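Local atomic coordinates of leucine aminopeptidase 2 (Saccharomyces cerevisiae, PDB entry 2XQ0), a protein that cleaves di- and tripeptides as a zinc-dependent M1-family aminopeptidase and also shows low epoxide hydrolase activity in vitro. Residues M362-P365 with E366-S369; Q373-N376 with D377-P381; W481-M484 with A485-K489. All blocks are in the same frame, centred on the assembly; numbering follows the deposited sequence.

Interaction 1 (M362-P365 with E366-S369)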
loop_
_atom_site.group_PDB
_atom_site.type_symbol
_atom_site.label_atom_id
_atom_site.label_comp_id
_atom_site.label_asym_id
_atom_site.label_seq_id
_atom_site.Cartn_x
_atom_site.Cartn_y
_atom_site.Cartn_z
ATOM N N MET A 362 -2.457 -11.177 -15.544
ATOM C CA MET A 362 -3.728 -11.410 -14.878
ATOM C C MET A 362 -4.415 -12.724 -15.203
ATOM O O MET A 362 -4.481 -13.172 -16.342
ATOM C CB MET A 362 -4.695 -10.251 -15.119
ATOM C CG MET A 362 -4.718 -9.272 -13.971
ATOM S SD MET A 362 -6.097 -8.152 -14.101
ATOM C CE MET A 362 -5.721 -7.025 -12.761
ATOM N N LYS A 363 -4.891 -13.329 -14.131
ATOM C CA LYS A 363 -5.843 -14.422 -14.115
ATOM C C LYS A 363 -7.050 -14.220 -15.044
ATOM O O LYS A 363 -7.206 -14.883 -16.077
ATOM C CB LYS A 363 -6.366 -14.463 -12.686
ATOM C CG LYS A 363 -6.671 -13.038 -12.198
ATOM C CD LYS A 363 -6.631 -12.910 -10.697
ATOM C CE LYS A 363 -6.862 -11.464 -10.300
ATOM N NZ LYS A 363 -5.883 -10.577 -10.983
ATOM N N ASP A 364 -7.907 -13.292 -14.633
ATOM C CA ASP A 364 -9.202 -13.041 -15.235
ATOM C C ASP A 364 -9.240 -11.553 -15.540
ATOM O O ASP A 364 -9.946 -10.808 -14.862
ATOM C CB ASP A 364 -10.280 -13.390 -14.197
ATOM C CG ASP A 364 -11.695 -13.275 -14.732
ATOM O OD1 ASP A 364 -11.871 -12.822 -15.885
ATOM O OD2 ASP A 364 -12.636 -13.646 -13.983
ATOM N N PRO A 365 -8.458 -11.109 -16.542
ATOM C CA PRO A 365 -8.372 -9.669 -16.831
ATOM C C PRO A 365 -9.722 -9.050 -17.194
ATOM O O PRO A 365 -9.954 -7.892 -16.851
ATOM C CB PRO A 365 -7.393 -9.595 -18.013
ATOM C CG PRO A 365 -7.423 -10.971 -18.622
ATOM C CD PRO A 365 -7.638 -11.908 -17.474
ATOM N N GLU A 366 -10.605 -9.805 -17.845
ATOM C CA GLU A 366 -11.897 -9.256 -18.251
ATOM C C GLU A 366 -12.650 -8.724 -17.040
ATOM O O GLU A 366 -13.385 -7.732 -17.130
ATOM C CB GLU A 366 -12.740 -10.313 -18.957
ATOM C CG GLU A 366 -14.125 -9.831 -19.365
ATOM C CD GLU A 366 -14.192 -9.369 -20.815
ATOM O OE1 GLU A 366 -13.131 -9.048 -21.396
ATOM O OE2 GLU A 366 -15.312 -9.327 -21.374
ATOM N N ARG A 367 -12.472 -9.409 -15.914
ATOM C CA ARG A 367 -13.113 -9.021 -14.672
ATOM C C ARG A 367 -12.246 -8.049 -13.875
ATOM O O ARG A 367 -12.691 -6.974 -13.484
ATOM C CB ARG A 367 -13.410 -10.249 -13.807
ATOM C CG ARG A 367 -13.872 -9.863 -12.424
ATOM C CD ARG A 367 -14.397 -11.011 -11.590
ATOM N NE ARG A 367 -15.061 -10.456 -10.415
ATOM C CZ ARG A 367 -15.449 -11.151 -9.356
ATOM N NH1 ARG A 367 -16.038 -10.518 -8.349
ATOM N NH2 ARG A 367 -15.248 -12.464 -9.302
ATOM N N PHE A 368 -11.007 -8.439 -13.608
ATOM C CA PHE A 368 -10.230 -7.721 -12.609
ATOM C C PHE A 368 -9.462 -6.504 -13.130
ATOM O O PHE A 368 -8.795 -5.833 -12.353
ATOM C CB PHE A 368 -9.295 -8.664 -11.852
ATOM C CG PHE A 368 -10.016 -9.659 -10.973
ATOM C CD1 PHE A 368 -9.962 -11.017 -11.250
ATOM C CD2 PHE A 368 -10.746 -9.234 -9.875
ATOM C CE1 PHE A 368 -10.621 -11.935 -10.440
ATOM C CE2 PHE A 368 -11.415 -10.148 -9.064
ATOM C CZ PHE A 368 -11.347 -11.491 -9.348
ATOM N N SER A 369 -9.562 -6.200 -14.421
ATOM C CA SER A 369 -8.854 -5.031 -14.940
ATOM C C SER A 369 -9.761 -3.832 -15.182
ATOM O O SER A 369 -9.327 -2.823 -15.719
ATOM C CB SER A 369 -8.068 -5.376 -16.206
ATOM O OG SER A 369 -8.921 -5.513 -17.324
HETATM O O HOH W 1 -10.703 -12.532 -18.531
HETATM O O HOH W 2 -14.010 -14.268 -11.131
#

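Interaction 2 (Q373-N376 with D377-P381)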
loop_
_atom_site.group_PDB
_atom_site.type_symbol
_atom_site.label_atom_id
_atom_site.label_comp_id
_atom_site.label_asym_id
_atom_site.label_seq_id
_atom_site.Cartn_x
_atom_site.Cartn_y
_atom_site.Cartn_z
ATOM N N GLN A 373 -14.816 -2.041 -9.568
ATOM C CA GLN A 373 -14.925 -3.481 -9.372
ATOM C C GLN A 373 -16.323 -3.889 -8.923
ATOM O O GLN A 373 -17.132 -3.042 -8.529
ATOM C CB GLN A 373 -13.865 -3.943 -8.359
ATOM C CG GLN A 373 -12.480 -3.978 -8.941
ATOM C CD GLN A 373 -12.337 -5.053 -9.998
ATOM O OE1 GLN A 373 -12.103 -4.775 -11.181
ATOM N NE2 GLN A 373 -12.484 -6.290 -9.577
ATOM N N ASN A 374 -16.605 -5.184 -8.990
ATOM C CA ASN A 374 -17.927 -5.712 -8.655
ATOM C C ASN A 374 -17.721 -6.930 -7.788
ATOM O O ASN A 374 -17.829 -8.059 -8.250
ATOM C CB ASN A 374 -18.708 -6.066 -9.933
ATOM C CG ASN A 374 -20.102 -6.662 -9.652
ATOM O OD1 ASN A 374 -20.666 -6.516 -8.568
ATOM N ND2 ASN A 374 -20.662 -7.322 -10.658
ATOM N N LEU A 375 -17.380 -6.691 -6.530
ATOM C CA LEU A 375 -17.121 -7.769 -5.608
ATOM C C LEU A 375 -18.481 -8.210 -5.096
ATOM O O LEU A 375 -19.396 -7.406 -4.946
ATOM C CB LEU A 375 -16.265 -7.286 -4.434
ATOM C CG LEU A 375 -14.857 -6.736 -4.680
ATOM C CD1 LEU A 375 -14.206 -6.368 -3.359
ATOM C CD2 LEU A 375 -13.984 -7.734 -5.423
ATOM N N ASN A 376 -18.642 -9.484 -4.836
ATOM C CA ASN A 376 -19.893 -9.884 -4.219
ATOM C C ASN A 376 -19.569 -10.086 -2.755
ATOM O O ASN A 376 -18.551 -9.590 -2.285
ATOM C CB ASN A 376 -20.426 -11.158 -4.859
ATOM C CG ASN A 376 -20.410 -11.105 -6.380
ATOM O OD1 ASN A 376 -19.762 -11.930 -7.037
ATOM N ND2 ASN A 376 -21.119 -10.128 -6.949
ATOM N N ASP A 377 -20.422 -10.798 -2.028
ATOM C CA ASP A 377 -20.066 -11.203 -0.678
ATOM C C ASP A 377 -19.271 -12.501 -0.718
ATOM O O ASP A 377 -18.906 -13.039 0.321
ATOM C CB ASP A 377 -21.309 -11.373 0.197
ATOM C CG ASP A 377 -22.277 -12.376 -0.368
ATOM O OD1 ASP A 377 -21.925 -13.011 -1.382
ATOM O OD2 ASP A 377 -23.389 -12.523 0.192
ATOM N N ASN A 378 -19.014 -13.007 -1.923
ATOM C CA ASN A 378 -18.240 -14.234 -2.082
ATOM C C ASN A 378 -16.818 -13.954 -2.580
ATOM O O ASN A 378 -16.032 -14.870 -2.806
ATOM C CB ASN A 378 -18.940 -15.176 -3.062
ATOM C CG ASN A 378 -19.037 -14.587 -4.463
ATOM O OD1 ASN A 378 -18.875 -13.375 -4.654
ATOM N ND2 ASN A 378 -19.298 -15.441 -5.451
ATOM N N THR A 379 -16.497 -12.684 -2.781
ATOM C CA THR A 379 -15.198 -12.332 -3.329
ATOM C C THR A 379 -14.300 -11.766 -2.251
ATOM O O THR A 379 -14.706 -10.891 -1.478
ATOM C CB THR A 379 -15.310 -11.271 -4.427
ATOM O OG1 THR A 379 -16.271 -11.679 -5.404
ATOM C CG2 THR A 379 -13.958 -11.081 -5.098
ATOM N N ASP A 380 -13.075 -12.272 -2.200
ATOM C CA ASP A 380 -12.066 -11.704 -1.326
ATOM C C ASP A 380 -11.635 -10.389 -1.946
ATOM O O ASP A 380 -11.209 -10.363 -3.101
ATOM C CB ASP A 380 -10.877 -12.662 -1.221
ATOM C CG ASP A 380 -9.843 -12.211 -0.206
ATOM O OD1 ASP A 380 -9.813 -11.011 0.145
ATOM O OD2 ASP A 380 -9.041 -13.063 0.232
ATOM N N PRO A 381 -11.762 -9.284 -1.192
ATOM C CA PRO A 381 -11.334 -7.969 -1.677
ATOM C C PRO A 381 -9.887 -7.977 -2.160
ATOM O O PRO A 381 -9.555 -7.230 -3.086
ATOM C CB PRO A 381 -11.471 -7.083 -0.439
ATOM C CG PRO A 381 -12.570 -7.703 0.333
ATOM C CD PRO A 381 -12.457 -9.189 0.104
HETATM O O HOH W 3 -16.462 -9.102 -0.687
#

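Interaction 3 (W481-M484 with A485-K489)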
loop_
_atom_site.group_PDB
_atom_site.type_symbol
_atom_site.label_atom_id
_atom_site.label_comp_id
_atom_site.label_asym_id
_atom_site.label_seq_id
_atom_site.Cartn_x
_atom_site.Cartn_y
_atom_site.Cartn_z
ATOM N N TRP A 481 23.705 -1.849 -25.106
ATOM C CA TRP A 481 24.181 -3.080 -24.481
ATOM C C TRP A 481 23.677 -4.305 -25.214
ATOM O O TRP A 481 24.434 -5.247 -25.434
ATOM C CB TRP A 481 23.792 -3.159 -22.996
ATOM C CG TRP A 481 24.869 -2.624 -22.117
ATOM C CD1 TRP A 481 24.946 -1.373 -21.570
ATOM C CD2 TRP A 481 26.065 -3.307 -21.734
ATOM N NE1 TRP A 481 26.108 -1.247 -20.838
ATOM C CE2 TRP A 481 26.814 -2.422 -20.930
ATOM C CE3 TRP A 481 26.579 -4.583 -21.994
ATOM C CZ2 TRP A 481 28.041 -2.779 -20.377
ATOM C CZ3 TRP A 481 27.785 -4.934 -21.443
ATOM C CH2 TRP A 481 28.508 -4.036 -20.646
ATOM N N VAL A 482 22.398 -4.307 -25.581
ATOM C CA VAL A 482 21.844 -5.461 -26.284
ATOM C C VAL A 482 22.580 -5.697 -27.595
ATOM O O VAL A 482 22.858 -6.839 -27.971
ATOM C CB VAL A 482 20.325 -5.313 -26.536
ATOM C CG1 VAL A 482 19.829 -6.441 -27.422
ATOM C CG2 VAL A 482 19.567 -5.332 -25.214
ATOM N N GLU A 483 22.917 -4.605 -28.276
ATOM C CA GLU A 483 23.575 -4.671 -29.575
ATOM C C GLU A 483 25.021 -5.146 -29.450
ATOM O O GLU A 483 25.452 -6.053 -30.157
ATOM C CB GLU A 483 23.545 -3.285 -30.239
ATOM C CG GLU A 483 23.560 -3.313 -31.769
ATOM C CD GLU A 483 22.242 -3.807 -32.362
ATOM O OE1 GLU A 483 21.440 -4.422 -31.623
ATOM O OE2 GLU A 483 22.008 -3.579 -33.569
ATOM N N MET A 484 25.765 -4.516 -28.545
ATOM C CA MET A 484 27.187 -4.774 -28.381
ATOM C C MET A 484 27.486 -6.175 -27.845
ATOM O O MET A 484 28.574 -6.711 -28.058
ATOM C CB MET A 484 27.810 -3.703 -27.487
ATOM C CG MET A 484 27.804 -2.322 -28.125
ATOM S SD MET A 484 28.659 -2.338 -29.718
ATOM C CE MET A 484 27.743 -1.055 -30.592
ATOM N N ALA A 485 26.509 -6.754 -27.158
ATOM C CA ALA A 485 26.622 -8.106 -26.618
ATOM C C ALA A 485 26.830 -9.120 -27.744
ATOM O O ALA A 485 27.410 -10.189 -27.531
ATOM C CB ALA A 485 25.371 -8.452 -25.828
ATOM N N GLN A 486 26.354 -8.771 -28.939
ATOM C CA GLN A 486 26.434 -9.651 -30.103
ATOM C C GLN A 486 27.632 -9.297 -30.978
ATOM O O GLN A 486 27.904 -9.959 -31.974
ATOM C CB GLN A 486 25.147 -9.555 -30.930
ATOM C CG GLN A 486 23.857 -9.756 -30.119
ATOM C CD GLN A 486 22.674 -9.047 -30.750
ATOM O OE1 GLN A 486 21.923 -8.348 -30.074
ATOM N NE2 GLN A 486 22.520 -9.200 -32.062
ATOM N N HIS A 487 28.343 -8.241 -30.610
ATOM C CA HIS A 487 29.444 -7.772 -31.440
ATOM C C HIS A 487 30.781 -7.864 -30.712
ATOM O O HIS A 487 31.743 -8.397 -31.253
ATOM C CB HIS A 487 29.184 -6.348 -31.946
ATOM C CG HIS A 487 27.979 -6.227 -32.833
ATOM N ND1 HIS A 487 27.431 -7.303 -33.500
ATOM C CD2 HIS A 487 27.224 -5.154 -33.171
ATOM C CE1 HIS A 487 26.386 -6.900 -34.202
ATOM N NE2 HIS A 487 26.237 -5.600 -34.016
ATOM N N LEU A 488 30.841 -7.349 -29.488
ATOM C CA LEU A 488 32.077 -7.400 -28.713
ATOM C C LEU A 488 32.272 -8.807 -28.168
ATOM O O LEU A 488 31.304 -9.502 -27.865
ATOM C CB LEU A 488 32.061 -6.367 -27.575
ATOM C CG LEU A 488 31.726 -4.943 -28.035
ATOM C CD1 LEU A 488 31.892 -3.908 -26.924
ATOM C CD2 LEU A 488 32.573 -4.565 -29.237
ATOM N N LYS A 489 33.519 -9.235 -28.048
ATOM C CA LYS A 489 33.784 -10.596 -27.585
ATOM C C LYS A 489 34.467 -10.616 -26.228
ATOM O O LYS A 489 33.929 -11.155 -25.261
ATOM C CB LYS A 489 34.595 -11.379 -28.625
ATOM C CG LYS A 489 33.791 -11.728 -29.871
ATOM C CD LYS A 489 32.483 -12.416 -29.484
ATOM C CE LYS A 489 31.280 -11.816 -30.208
ATOM N NZ LYS A 489 29.987 -12.256 -29.595
#

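Interaction 1 (M362-P365 with E366-S369)
The Phe368 ring meets the methylene CE of Lys363 obliquely, CE standing 3.3 Å from CD1, while CG of its neighbour Arg367 sits over the centre of one ring face. The Arg367 guanidinium has Phe368 CE2 over one of its own faces, near the rim, and a water in its plane at one edge. That water links Arg367 NH2 to Asp364 OD2. These groups belong to an N-capped single-turn helix, 365-368, in the M1 peptidase domain. Asp364 is the N-cap: with CG anti to the backbone N (chi1 -176°) its carboxylate turns to the first turn, where Arg367 N gives OD1 a weak, long bond of 3.5 Å. A second water bridges Asp364 OD1 and Glu366 N, so the cap is partly solvent-mediated. The straightest of the backbone bonds is Phe368 N to Asp364 O, 2.9 Å with an N-H...O angle of 174°. The extended Met362 chain crosses Phe368 with SD 3.9 Å from CB. Outside the segments, Arg367 NH1 bonds to Asn374 O, and Ser369 OG to Gly459 N. Pro365 O closes the turn by accepting both Ser369 OG at 2.6 Å and Ser369 N at 3.0 Å, the two donors coming from opposite faces of the carbonyl plane.

Interaction 2 (Q373-N376 with D377-P381)
The chain runs extended through Leu375, folds over at Asp377 and Asn378, both with psi close to zero, and extends again at Thr379, which brings the CA atoms of Asn376 and Thr379 within 5.4 Å. This is an open beta turn: a water donates to Asn376 O at 2.7 Å and to Thr379 O at 2.6 Å, tying the two limbs together. Asn376 N points almost straight (176°) at Thr379 OG1, a long but well-directed bond of 3.3 Å, and Arg367 NH1 bonds to the same oxygen. Thr379 holds OG1 beside its own backbone N (chi1 -52°), which swings the methyl CG2 the other way, against Leu375. There CG2 and Leu375 CD2 are tightly packed at 3.4 Å, the two side chains crossing at about a right angle. The other branch of Leu375, CD1, reaches Pro381 CA at 3.7 Å. A valine in place of Thr379 would probably leave Asn376 N without its acceptor and Arg367 NH1 with one fewer. The Pro381 side chain comes within about 8 Å of the bound inhibitor bestatin, so this M1-domain loop is a beta turn braced by a threonine hydroxyl and a water, beside the inhibitor pocket.

Interaction 3 (W481-M484 with A485-K489)
Four backbone hydrogen bonds join Trp481-Met484 to Ala485-Leu488, and their spacing changes as helix 469-484 gives way to loop. Ala485 N still reaches four residues back, to Trp481 O at 3.1 Å, and the Ala485 methyl rests 3.4 Å from that same Trp481 O. Gln486 N then bonds only three back, to Glu483 O, standing well above that carbonyl plane. Met484 O takes two donors: Leu488 N at 2.8 Å in the carbonyl plane, and His487 N at 3.0 Å from 72° out of it. This oxygen is thus gripped twice, and the chain is held in a tight coil just past the regular helix.

Among polar and ring contacts, Glu483 O lies 3.6 Å above one face of the His487 imidazole, offset toward the rim. His487 carries CG on the side away from its own carbonyl carbon (chi1 -63°), which folds the ring back alongside the Glu483 side chain. Their carboxylate and ring planes stand 73° apart, and Glu483 OE2 stays 4.7 Å from His487 NE2.

The apolar pair between the segments is Met484 CB with Leu488 CD1, 4.1 Å apart. Met484, His487 and Leu488 also touch a neighbouring molecule in the crystal, which may influence their side chains.

The contact lies in an all-helical region far from the zinc. Trp481 stacks on Phe498 and bonds through NE1 to Tyr547 OH; Ala485 packs on Ala539 of helix 537-546, and Leu488 leans on Asp493, Phe494 and Glu497 of helix 491-497.

Interactions 1, 2 and 3 follow one another along the chain, and the first two form a continuous neighbourhood. Their centres are 13 Å apart in the M1 peptidase domain, in the connection between helices 341-360 and 388-403, and the side chain of Arg367 joins them directly. The two lie on the same side of the chain's centre, and interaction 2 comes closer to the inhibitor, its Pro381 side chain about 8 Å from the ligand against about 14 Å for that of Phe368. Interaction 3, where helix 469-484 ends, stands apart among helices, about 39 Å from interaction 1 and 50 Å from interaction 2, centre to centre, and touches neither.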